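Local coordinates for protein probable zinc protease PqqL (Escherichia coli, PDB 6OFS) that probably cleaves peptide bonds as a zinc-dependent endopeptidase of the M16 family in the bacterial periplasm, at residues L408-T413 with I606-W611; R471-T476 with G552-S557; S743-N748 with K888-H893; N831-N836 with Q873-M878. One frame throughout, in Å; residues are numbered along the deposited sequence.

Contact 1 (L408-T413 with I606-W611)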
# COMPACT_ATOMS: atom_id res chain seq x y z
N LEU A 408 -3.60 -2.45 0.05
CA LEU A 408 -3.95 -3.83 0.39
C LEU A 408 -3.14 -4.88 -0.35
O LEU A 408 -2.96 -5.96 0.21
CB LEU A 408 -5.46 -4.07 0.22
CG LEU A 408 -6.34 -3.16 1.08
CD1 LEU A 408 -7.69 -3.02 0.47
CD2 LEU A 408 -6.43 -3.65 2.53
N TRP A 409 -2.58 -4.57 -1.53
CA TRP A 409 -1.73 -5.52 -2.26
C TRP A 409 -0.42 -5.87 -1.54
O TRP A 409 0.14 -6.95 -1.79
CB TRP A 409 -1.45 -5.06 -3.69
CG TRP A 409 -2.62 -5.14 -4.63
CD1 TRP A 409 -3.88 -5.59 -4.36
CD2 TRP A 409 -2.64 -4.67 -5.99
NE1 TRP A 409 -4.67 -5.48 -5.47
CE2 TRP A 409 -3.95 -4.90 -6.48
CE3 TRP A 409 -1.68 -4.09 -6.84
CZ2 TRP A 409 -4.31 -4.59 -7.80
CZ3 TRP A 409 -2.04 -3.78 -8.14
CH2 TRP A 409 -3.34 -4.03 -8.61
N GLN A 410 0.07 -4.98 -0.63
CA GLN A 410 1.27 -5.18 0.21
C GLN A 410 1.11 -6.45 1.04
O GLN A 410 2.10 -7.08 1.41
CB GLN A 410 1.49 -3.98 1.16
CG GLN A 410 1.91 -2.67 0.48
CD GLN A 410 1.64 -1.42 1.30
OE1 GLN A 410 1.08 -1.45 2.41
NE2 GLN A 410 2.00 -0.27 0.75
N GLN A 411 -0.15 -6.84 1.31
CA GLN A 411 -0.52 -8.05 2.05
C GLN A 411 -0.40 -9.31 1.18
O GLN A 411 -0.53 -10.43 1.68
CB GLN A 411 -1.94 -7.91 2.63
CG GLN A 411 -2.00 -7.03 3.87
CD GLN A 411 -3.19 -7.36 4.76
OE1 GLN A 411 -3.60 -8.52 4.91
NE2 GLN A 411 -3.76 -6.33 5.37
N ILE A 412 -0.16 -9.13 -0.13
CA ILE A 412 -0.01 -10.25 -1.05
C ILE A 412 1.49 -10.52 -1.26
O ILE A 412 2.23 -9.65 -1.72
CB ILE A 412 -0.81 -10.11 -2.39
CG1 ILE A 412 -2.27 -9.60 -2.16
CG2 ILE A 412 -0.82 -11.43 -3.15
CD1 ILE A 412 -2.92 -8.99 -3.38
N THR A 413 1.92 -11.72 -0.87
CA THR A 413 3.31 -12.18 -0.97
C THR A 413 3.45 -13.45 -1.84
O THR A 413 2.45 -14.11 -2.19
CB THR A 413 3.88 -12.42 0.45
OG1 THR A 413 3.06 -13.36 1.15
CG2 THR A 413 4.03 -11.13 1.26
N ILE A 606 4.72 5.09 2.56
CA ILE A 606 4.60 4.36 3.81
C ILE A 606 3.94 2.99 3.60
O ILE A 606 2.84 2.90 3.02
CB ILE A 606 3.92 5.21 4.93
CG1 ILE A 606 4.12 4.56 6.32
CG2 ILE A 606 2.41 5.49 4.62
CD1 ILE A 606 4.17 5.52 7.48
N ASN A 607 4.61 1.93 4.07
CA ASN A 607 4.05 0.60 4.06
C ASN A 607 3.14 0.57 5.30
O ASN A 607 3.56 0.95 6.40
CB ASN A 607 5.15 -0.47 4.13
CG ASN A 607 4.65 -1.90 4.07
OD1 ASN A 607 3.85 -2.35 4.89
ND2 ASN A 607 5.14 -2.66 3.10
N ASP A 608 1.88 0.18 5.10
CA ASP A 608 0.87 0.13 6.15
C ASP A 608 1.11 -0.97 7.18
O ASP A 608 0.82 -0.75 8.35
CB ASP A 608 -0.53 0.04 5.54
CG ASP A 608 -0.84 1.25 4.69
OD1 ASP A 608 -1.56 2.16 5.18
OD2 ASP A 608 -0.34 1.31 3.53
N ASN A 609 1.65 -2.12 6.75
CA ASN A 609 1.96 -3.25 7.63
C ASN A 609 3.07 -2.93 8.63
O ASN A 609 2.96 -3.30 9.81
CB ASN A 609 2.30 -4.52 6.83
CG ASN A 609 1.17 -4.98 5.94
OD1 ASN A 609 0.93 -4.43 4.85
ND2 ASN A 609 0.46 -6.01 6.38
N ILE A 610 4.14 -2.23 8.18
CA ILE A 610 5.26 -1.83 9.05
C ILE A 610 4.77 -0.80 10.12
O ILE A 610 5.18 -0.89 11.28
CB ILE A 610 6.53 -1.37 8.25
CG1 ILE A 610 7.81 -1.51 9.11
CG2 ILE A 610 6.40 0.05 7.67
CD1 ILE A 610 9.21 -1.32 8.34
N TRP A 611 3.83 0.10 9.73
CA TRP A 611 3.28 1.08 10.66
C TRP A 611 2.33 0.45 11.68
O TRP A 611 2.30 0.88 12.83
CB TRP A 611 2.61 2.25 9.91
CG TRP A 611 1.93 3.24 10.81
CD1 TRP A 611 0.59 3.44 10.93
CD2 TRP A 611 2.55 4.09 11.79
NE1 TRP A 611 0.34 4.40 11.89
CE2 TRP A 611 1.52 4.81 12.44
CE3 TRP A 611 3.89 4.32 12.18
CZ2 TRP A 611 1.78 5.74 13.45
CZ3 TRP A 611 4.14 5.25 13.18
CH2 TRP A 611 3.10 5.96 13.79

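Contact 2 (R471-T476 with G552-S557)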
# COMPACT_ATOMS: atom_id res chain seq x y z
N ARG A 471 12.01 -6.33 -14.83
CA ARG A 471 12.12 -5.01 -15.44
C ARG A 471 13.30 -4.21 -14.96
O ARG A 471 13.69 -4.33 -13.80
CB ARG A 471 10.81 -4.22 -15.28
CG ARG A 471 10.59 -3.59 -13.90
CD ARG A 471 9.21 -2.97 -13.77
NE ARG A 471 9.14 -2.01 -12.67
CZ ARG A 471 8.89 -2.32 -11.40
NH1 ARG A 471 8.86 -1.37 -10.48
NH2 ARG A 471 8.68 -3.58 -11.05
N ASN A 472 13.87 -3.38 -15.87
CA ASN A 472 14.95 -2.46 -15.56
C ASN A 472 14.43 -1.45 -14.51
O ASN A 472 13.32 -0.93 -14.64
CB ASN A 472 15.41 -1.75 -16.83
CG ASN A 472 16.49 -0.72 -16.62
OD1 ASN A 472 17.65 -1.03 -16.33
ND2 ASN A 472 16.12 0.55 -16.76
N LEU A 473 15.21 -1.24 -13.45
CA LEU A 473 14.84 -0.34 -12.37
C LEU A 473 15.73 0.89 -12.32
O LEU A 473 16.97 0.77 -12.36
CB LEU A 473 14.87 -1.06 -11.00
CG LEU A 473 14.08 -2.37 -10.80
CD1 LEU A 473 14.40 -2.96 -9.46
CD2 LEU A 473 12.56 -2.16 -10.91
N SER A 474 15.10 2.07 -12.22
CA SER A 474 15.80 3.36 -12.12
C SER A 474 15.05 4.34 -11.23
O SER A 474 13.82 4.27 -11.13
CB SER A 474 16.05 3.96 -13.51
OG SER A 474 14.86 4.47 -14.10
N LEU A 475 15.79 5.23 -10.58
CA LEU A 475 15.24 6.28 -9.75
C LEU A 475 15.67 7.61 -10.35
O LEU A 475 15.96 8.57 -9.63
CB LEU A 475 15.70 6.14 -8.30
CG LEU A 475 15.01 5.08 -7.47
CD1 LEU A 475 15.65 4.98 -6.10
CD2 LEU A 475 13.53 5.36 -7.33
N THR A 476 15.71 7.65 -11.70
CA THR A 476 16.10 8.82 -12.49
C THR A 476 15.13 9.99 -12.21
O THR A 476 13.91 9.81 -12.15
CB THR A 476 16.29 8.45 -13.98
OG1 THR A 476 17.08 9.45 -14.64
CG2 THR A 476 14.97 8.18 -14.73
N GLY A 552 9.64 6.55 -4.76
CA GLY A 552 9.28 6.78 -6.15
C GLY A 552 8.24 5.77 -6.59
O GLY A 552 7.32 5.47 -5.82
N GLU A 553 8.42 5.17 -7.79
CA GLU A 553 7.50 4.15 -8.28
C GLU A 553 7.95 2.70 -7.90
O GLU A 553 7.36 1.72 -8.38
CB GLU A 553 7.24 4.31 -9.80
CG GLU A 553 6.30 5.45 -10.15
CD GLU A 553 4.92 5.03 -10.62
OE1 GLU A 553 4.76 4.74 -11.82
OE2 GLU A 553 3.99 5.01 -9.78
N LEU A 554 8.96 2.59 -7.01
CA LEU A 554 9.51 1.33 -6.51
C LEU A 554 8.85 0.90 -5.21
O LEU A 554 8.63 1.71 -4.32
CB LEU A 554 11.03 1.42 -6.27
CG LEU A 554 11.97 1.68 -7.44
CD1 LEU A 554 13.41 1.60 -6.97
CD2 LEU A 554 11.76 0.70 -8.58
N SER A 555 8.58 -0.42 -5.09
CA SER A 555 8.05 -1.04 -3.88
C SER A 555 9.25 -1.30 -2.96
O SER A 555 10.39 -1.15 -3.42
CB SER A 555 7.39 -2.37 -4.24
OG SER A 555 8.37 -3.32 -4.64
N SER A 556 9.02 -1.72 -1.70
CA SER A 556 10.11 -2.05 -0.77
C SER A 556 11.06 -3.15 -1.35
O SER A 556 12.28 -3.06 -1.19
CB SER A 556 9.55 -2.51 0.57
OG SER A 556 8.84 -3.73 0.40
N SER A 557 10.48 -4.14 -2.06
CA SER A 557 11.16 -5.27 -2.70
C SER A 557 11.97 -4.84 -3.93
O SER A 557 13.08 -5.32 -4.13
CB SER A 557 10.16 -6.35 -3.09
OG SER A 557 9.13 -6.50 -2.13
O HOH W 1 8.07 -1.55 -7.58

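Contact 3 (S743-N748 with K888-H893)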
# COMPACT_ATOMS: atom_id res chain seq x y z
N SER A 743 24.25 27.53 31.31
CA SER A 743 25.45 27.99 30.60
C SER A 743 25.23 29.45 30.27
O SER A 743 24.35 29.77 29.46
CB SER A 743 25.69 27.17 29.33
OG SER A 743 25.55 25.78 29.54
N ARG A 744 25.98 30.34 30.93
CA ARG A 744 25.85 31.77 30.67
C ARG A 744 26.20 32.03 29.19
O ARG A 744 25.37 32.58 28.46
CB ARG A 744 26.73 32.59 31.63
CG ARG A 744 26.18 32.61 33.05
CD ARG A 744 26.52 33.90 33.75
NE ARG A 744 26.15 33.88 35.16
CZ ARG A 744 25.16 34.58 35.70
NH1 ARG A 744 24.43 35.39 34.94
NH2 ARG A 744 24.91 34.50 37.00
N THR A 745 27.36 31.51 28.75
CA THR A 745 27.92 31.53 27.39
C THR A 745 27.80 30.11 26.79
O THR A 745 27.85 29.14 27.56
CB THR A 745 29.40 31.97 27.44
OG1 THR A 745 30.04 31.37 28.56
CG2 THR A 745 29.56 33.48 27.49
N PRO A 746 27.64 29.93 25.45
CA PRO A 746 27.52 28.56 24.90
C PRO A 746 28.77 27.69 25.05
O PRO A 746 29.90 28.21 25.02
CB PRO A 746 27.20 28.79 23.42
CG PRO A 746 26.74 30.22 23.34
CD PRO A 746 27.54 30.94 24.38
N VAL A 747 28.58 26.37 25.24
CA VAL A 747 29.70 25.46 25.39
C VAL A 747 30.32 25.20 24.02
O VAL A 747 29.73 24.51 23.18
CB VAL A 747 29.36 24.15 26.16
CG1 VAL A 747 30.59 23.26 26.31
CG2 VAL A 747 28.75 24.45 27.53
N ASN A 748 31.50 25.78 23.79
CA ASN A 748 32.28 25.60 22.57
C ASN A 748 33.17 24.36 22.71
O ASN A 748 33.23 23.77 23.80
CB ASN A 748 33.09 26.86 22.23
CG ASN A 748 34.02 27.38 23.31
OD1 ASN A 748 34.29 26.74 24.33
ND2 ASN A 748 34.54 28.59 23.08
N LYS A 888 35.12 25.44 37.36
CA LYS A 888 34.68 26.41 38.36
C LYS A 888 33.60 27.34 37.78
O LYS A 888 32.74 27.82 38.52
CB LYS A 888 35.87 27.22 38.87
CG LYS A 888 35.82 27.49 40.37
CD LYS A 888 37.16 27.95 40.93
CE LYS A 888 37.23 27.79 42.43
NZ LYS A 888 37.45 26.37 42.83
N GLN A 889 33.63 27.56 36.45
CA GLN A 889 32.70 28.43 35.74
C GLN A 889 31.42 27.74 35.27
O GLN A 889 30.38 28.39 35.23
CB GLN A 889 33.40 29.08 34.54
CG GLN A 889 32.88 30.47 34.18
CD GLN A 889 33.56 30.99 32.94
OE1 GLN A 889 33.04 30.88 31.82
NE2 GLN A 889 34.74 31.57 33.11
N TYR A 890 31.49 26.45 34.88
CA TYR A 890 30.34 25.72 34.35
C TYR A 890 29.79 24.57 35.23
O TYR A 890 28.77 23.97 34.86
CB TYR A 890 30.67 25.17 32.95
CG TYR A 890 30.81 26.21 31.85
CD1 TYR A 890 29.78 26.43 30.94
CD2 TYR A 890 32.01 26.89 31.66
CE1 TYR A 890 29.92 27.33 29.89
CE2 TYR A 890 32.16 27.81 30.62
CZ TYR A 890 31.11 28.02 29.74
OH TYR A 890 31.26 28.93 28.71
N LEU A 891 30.44 24.24 36.37
CA LEU A 891 29.99 23.12 37.22
C LEU A 891 29.98 23.43 38.73
O LEU A 891 29.79 22.50 39.53
CB LEU A 891 30.82 21.84 36.95
CG LEU A 891 30.69 21.17 35.56
CD1 LEU A 891 31.64 20.01 35.45
CD2 LEU A 891 29.26 20.68 35.29
N SER A 892 30.15 24.71 39.10
CA SER A 892 30.20 25.10 40.51
C SER A 892 28.85 25.00 41.26
O SER A 892 28.80 24.35 42.32
CB SER A 892 30.80 26.50 40.68
OG SER A 892 32.00 26.46 41.42
N HIS A 893 27.77 25.63 40.75
CA HIS A 893 26.49 25.63 41.46
C HIS A 893 25.29 25.30 40.59
O HIS A 893 24.95 26.08 39.68
CB HIS A 893 26.25 26.96 42.21
CG HIS A 893 27.33 27.34 43.17
ND1 HIS A 893 28.15 28.42 42.92
CD2 HIS A 893 27.71 26.76 44.33
CE1 HIS A 893 29.00 28.47 43.94
NE2 HIS A 893 28.75 27.51 44.83

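Contact 4 (N831-N836 with Q873-M878)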
# COMPACT_ATOMS: atom_id res chain seq x y z
N ASN A 831 47.29 14.78 30.71
CA ASN A 831 48.14 14.15 29.71
C ASN A 831 47.55 12.80 29.28
O ASN A 831 47.60 12.48 28.09
CB ASN A 831 49.58 14.02 30.20
CG ASN A 831 50.53 13.60 29.10
OD1 ASN A 831 50.98 12.45 29.06
ND2 ASN A 831 50.84 14.51 28.17
N GLU A 832 46.96 12.03 30.24
CA GLU A 832 46.25 10.76 30.02
C GLU A 832 45.15 11.00 28.97
O GLU A 832 45.09 10.28 27.97
CB GLU A 832 45.58 10.27 31.33
CG GLU A 832 46.28 9.13 32.07
CD GLU A 832 46.09 9.14 33.58
OE1 GLU A 832 47.12 9.27 34.29
OE2 GLU A 832 44.94 9.04 34.05
N TYR A 833 44.32 12.04 29.20
CA TYR A 833 43.22 12.46 28.34
C TYR A 833 43.74 12.94 26.99
O TYR A 833 43.21 12.52 25.97
CB TYR A 833 42.38 13.55 29.05
CG TYR A 833 41.22 14.08 28.24
CD1 TYR A 833 41.34 15.26 27.51
CD2 TYR A 833 39.98 13.44 28.24
CE1 TYR A 833 40.26 15.77 26.78
CE2 TYR A 833 38.90 13.94 27.52
CZ TYR A 833 39.04 15.12 26.79
OH TYR A 833 37.98 15.63 26.08
N GLN A 834 44.78 13.82 26.98
CA GLN A 834 45.39 14.37 25.76
C GLN A 834 45.91 13.27 24.83
O GLN A 834 45.73 13.38 23.62
CB GLN A 834 46.49 15.37 26.09
CG GLN A 834 45.98 16.76 26.47
CD GLN A 834 47.04 17.63 27.09
OE1 GLN A 834 47.88 17.18 27.88
NE2 GLN A 834 47.03 18.91 26.76
N GLN A 835 46.52 12.21 25.39
CA GLN A 835 47.05 11.07 24.63
C GLN A 835 45.91 10.24 24.06
O GLN A 835 45.99 9.78 22.91
CB GLN A 835 47.97 10.17 25.50
CG GLN A 835 49.28 10.81 25.99
CD GLN A 835 50.25 11.25 24.92
OE1 GLN A 835 50.60 10.50 23.99
NE2 GLN A 835 50.73 12.49 25.03
N ASN A 836 44.85 10.05 24.86
CA ASN A 836 43.65 9.28 24.55
C ASN A 836 42.89 9.86 23.36
O ASN A 836 42.56 9.13 22.42
CB ASN A 836 42.75 9.22 25.78
CG ASN A 836 42.10 7.88 26.00
OD1 ASN A 836 42.73 6.95 26.50
ND2 ASN A 836 40.83 7.78 25.63
N GLN A 873 45.07 21.07 17.79
CA GLN A 873 45.70 22.32 18.19
C GLN A 873 45.18 22.77 19.57
O GLN A 873 45.96 23.21 20.42
CB GLN A 873 45.45 23.41 17.13
CG GLN A 873 46.06 23.13 15.74
CD GLN A 873 45.22 22.27 14.79
OE1 GLN A 873 44.09 21.84 15.09
NE2 GLN A 873 45.77 21.98 13.62
N LEU A 874 43.86 22.62 19.79
CA LEU A 874 43.18 22.95 21.05
C LEU A 874 43.50 21.93 22.13
O LEU A 874 43.42 22.26 23.31
CB LEU A 874 41.65 23.01 20.84
CG LEU A 874 41.06 24.28 20.22
CD1 LEU A 874 39.60 24.08 19.87
CD2 LEU A 874 41.21 25.48 21.15
N LEU A 875 43.81 20.70 21.71
CA LEU A 875 44.15 19.60 22.60
C LEU A 875 45.51 19.82 23.23
O LEU A 875 45.67 19.54 24.42
CB LEU A 875 44.10 18.27 21.84
CG LEU A 875 43.83 17.03 22.67
CD1 LEU A 875 42.43 17.04 23.26
CD2 LEU A 875 44.04 15.79 21.84
N LYS A 876 46.47 20.37 22.45
CA LYS A 876 47.83 20.69 22.91
C LYS A 876 47.90 22.12 23.51
O LYS A 876 48.99 22.64 23.76
CB LYS A 876 48.88 20.47 21.79
CG LYS A 876 48.82 21.45 20.60
CD LYS A 876 49.79 21.09 19.49
CE LYS A 876 49.15 20.27 18.39
NZ LYS A 876 50.14 19.83 17.38
N GLN A 877 46.73 22.73 23.73
CA GLN A 877 46.59 24.07 24.30
C GLN A 877 45.89 23.98 25.67
O GLN A 877 45.83 24.98 26.41
CB GLN A 877 45.80 24.95 23.33
CG GLN A 877 46.22 26.41 23.33
CD GLN A 877 45.21 27.26 22.59
OE1 GLN A 877 45.06 27.17 21.37
NE2 GLN A 877 44.48 28.09 23.33
N MET A 878 45.38 22.78 26.02
CA MET A 878 44.70 22.50 27.28
C MET A 878 45.70 22.47 28.43
O MET A 878 46.71 21.77 28.36
CB MET A 878 44.00 21.14 27.22
CG MET A 878 42.72 21.12 26.43
SD MET A 878 41.56 19.88 27.08
CE MET A 878 42.54 18.42 26.95

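Contact 1 (L408-T413 with I606-W611)
Gln410 reaches across to Asn607, Asp608 and Asn609, and it does most of the touching where the turn near the end of helix 398-409 faces the start of helix 608-623. Gln410 and Gln411 are the two middle residues of this type I turn, which runs from Trp409 to Ile412. The Gln410 chain, extended beyond CG (chi2 159°), carries the amide across to that of Asn607. The two planes lie 17° apart and stack, the side chains sliding past each other in opposite directions, with Gln410 CD 4.1 Å from Asn607 CG. The carboxylate of Asp608 comes in crosswise, its OD2 4.0 Å from Gln410 CD. Nearer the backbone, Gln410 CB lies 3.8 Å from Asn609 OD1.

Gln411 follows and adds a lighter touch, its CG 3.7 Å from Asn609 ND2, with the two amides turned almost square to each other. Asn607 is held from its own side: as N-cap of helix 608-623 it offers OD1 to Asn609 N and Ile610 N, both weak bonds.

The contact thus illustrates a sparse, polar surface meeting. On one side Trp409 packs into helices 271-296 and 352-371; on the other Ile606 sits against helices 539-547 and 660-668.

Contact 2 (R471-T476 with G552-S557)
Leu554 points at the loop Arg471-Thr476 and spreads its two methyl branches over different leucines. CD2 meets Leu473 CD2 at 3.8 Å, while CD1 takes the other neighbour, resting 3.8 Å from Leu475 CD2 and almost as near to its CG. Because Leu473 and Leu475 are two residues apart in an extended run of backbone, one leucine can serve both; in each pair the side chains cross obliquely, methyl against methyl.

The third partner is Arg471. Its CG takes the crowded position between backbone N and carbonyl carbon (chi1 78°), and from there the chain runs extended to NE, carrying the guanidinium back over its own segment. Leu473 CD2 lies 3.7 Å above the centre of the guanidinium plane, covering one face. The same methyl thus touches both Leu554 and the guanidinium, and Arg471 NH1 comes within 4.0 Å of Leu554 CD2.

At the guanidinium edge, in its plane, sits a water that accepts from Arg471 NH1 at 3.0 Å and from Ser555 N at 2.8 Å. It also donates a weak bond to Glu553 O, so a single molecule joins the arginine to the backbone on both sides of Leu554.

The water lies at the start of helix 556-565, where Ser555 is the N-cap and its OG accepts from Ser558 N. The whole is a leucine cluster with a water bridge at a helix N-terminus, packing the loop between helix 448-459 and strand 485-492 onto helix 556-565, whose Trp562 touches both Leu475 and Leu554.

Contact 3 (S743-N748 with K888-H893)
The ring of Tyr890 meets the loop Ser743-Asn748 mainly with its edge. Thr745 O lies at that edge, in the ring plane, 3.6 Å from Tyr890 CE1, and Ser743 CB stands near the same plane at 4.3 Å from CE1. Val747 arrives obliquely: its CG2 is 3.9 Å from Tyr890 CE1, and the two side chains run past each other in opposite directions. Three residues of the loop thus gather round one side of the ring, and their carbon-side contacts centre on CE1.

At the polar end, Tyr890 OH and Thr745 OG1 are hydrogen-bonded at 2.7 Å, and either hydroxyl could be the donor. Thr745 places its OG1 between backbone N and carbonyl carbon (chi1 40°), so that the hydroxyl faces the phenol while its side chain crosses that of Tyr890 at about a right angle.

The contact ties the loop between strand 733-742 and helix 749-771 to the C-terminal end of helix 880-890, whose last residue is Tyr890; it is plain packing away from the zinc site. Beside it runs strand 792-801, of the same five-stranded sheet as 733-742, with Ile793 touching Ser743, Val747 and Tyr890. Thr751 of helix 749-771 also reaches the tyrosine, and its OG1 bonds to OD1 of Asn748, the N-cap of that helix.

Here the ring is largely buried while the threonine is exposed, so the phenol can pack its carbon edge and still give its hydroxyl a partner at the surface. The carbonyl beside CE1 faces an aromatic C-H that is probably slightly positive, which would add a weak electrostatic attraction to the hydroxyl pair.

Contact 4 (N831-N836 with Q873-M878)
A Met-aromatic contact and a glutamine bonded to the end of a neighbouring helix, side by side, make up the meeting of Asn831-Asn836 with Gln873-Met878. Met878 comes to the edge of the Tyr833 ring rather than over its face: CE lies near the ring plane, 3.4 Å from Tyr833 CD1, and the two side chains cross at about a right angle. SD stands farther off, 5.5 Å from the ring centroid and oblique to it. The methionine bends at chi3 (-58°), which turns the methyl toward the tyrosine. Leu875 CD1 adds a looser apolar touch, 4.3 Å from Tyr833 CE1.

Gln834, one residue on, supplies the polar half. Extended beyond CG, it carries its amide to the carbonyl of Leu875, where NE2 donates to O at 2.8 Å with an N-H...O angle of 153°. The nitrogen lies in the carbonyl plane, and the oxygen is tilted only 18° from the glutamine's amide plane, so the bond is well directed. Helical geometry is lost at Lys876, and a side chain thus serves a carbonyl at the C-terminal end of helix 871-875. The aliphatic part of Gln834 is used as well, its CG 3.8 Å from Met878 CE. Leu875 answers in the other direction, setting CD2 beside Gln834 O.

Tyr833 OH finds its partner in Asp756 of helix 749-771. That helix also receives Tyr833, Leu874 and Leu875 on Met753, while Leu875 and Met878 reach further residues of helix 827-842, so the short helix 871-875 is packed against both.

From the N terminus, contact 1 opens first near the end of helix 398-409 and closes at the start of helix 608-623, tying the two helices together. Contact 2 is nested inside that loop, joining the segment before strand 485-492 to the start of helix 556-565; the two centres are about 17 Å apart, and both contacts lie beside helix 352-371. Later in the chain, in series with both, contact 3 opens between strand 733-742 and helix 749-771 and closes at the end of helix 880-890, enclosing contact 4, which ties helix 827-842 to helix 871-875. Contacts 3 and 4 lie together around helix 749-771, roughly 50 Å from the first pair. Nesting thus occurs twice, and no loops cross.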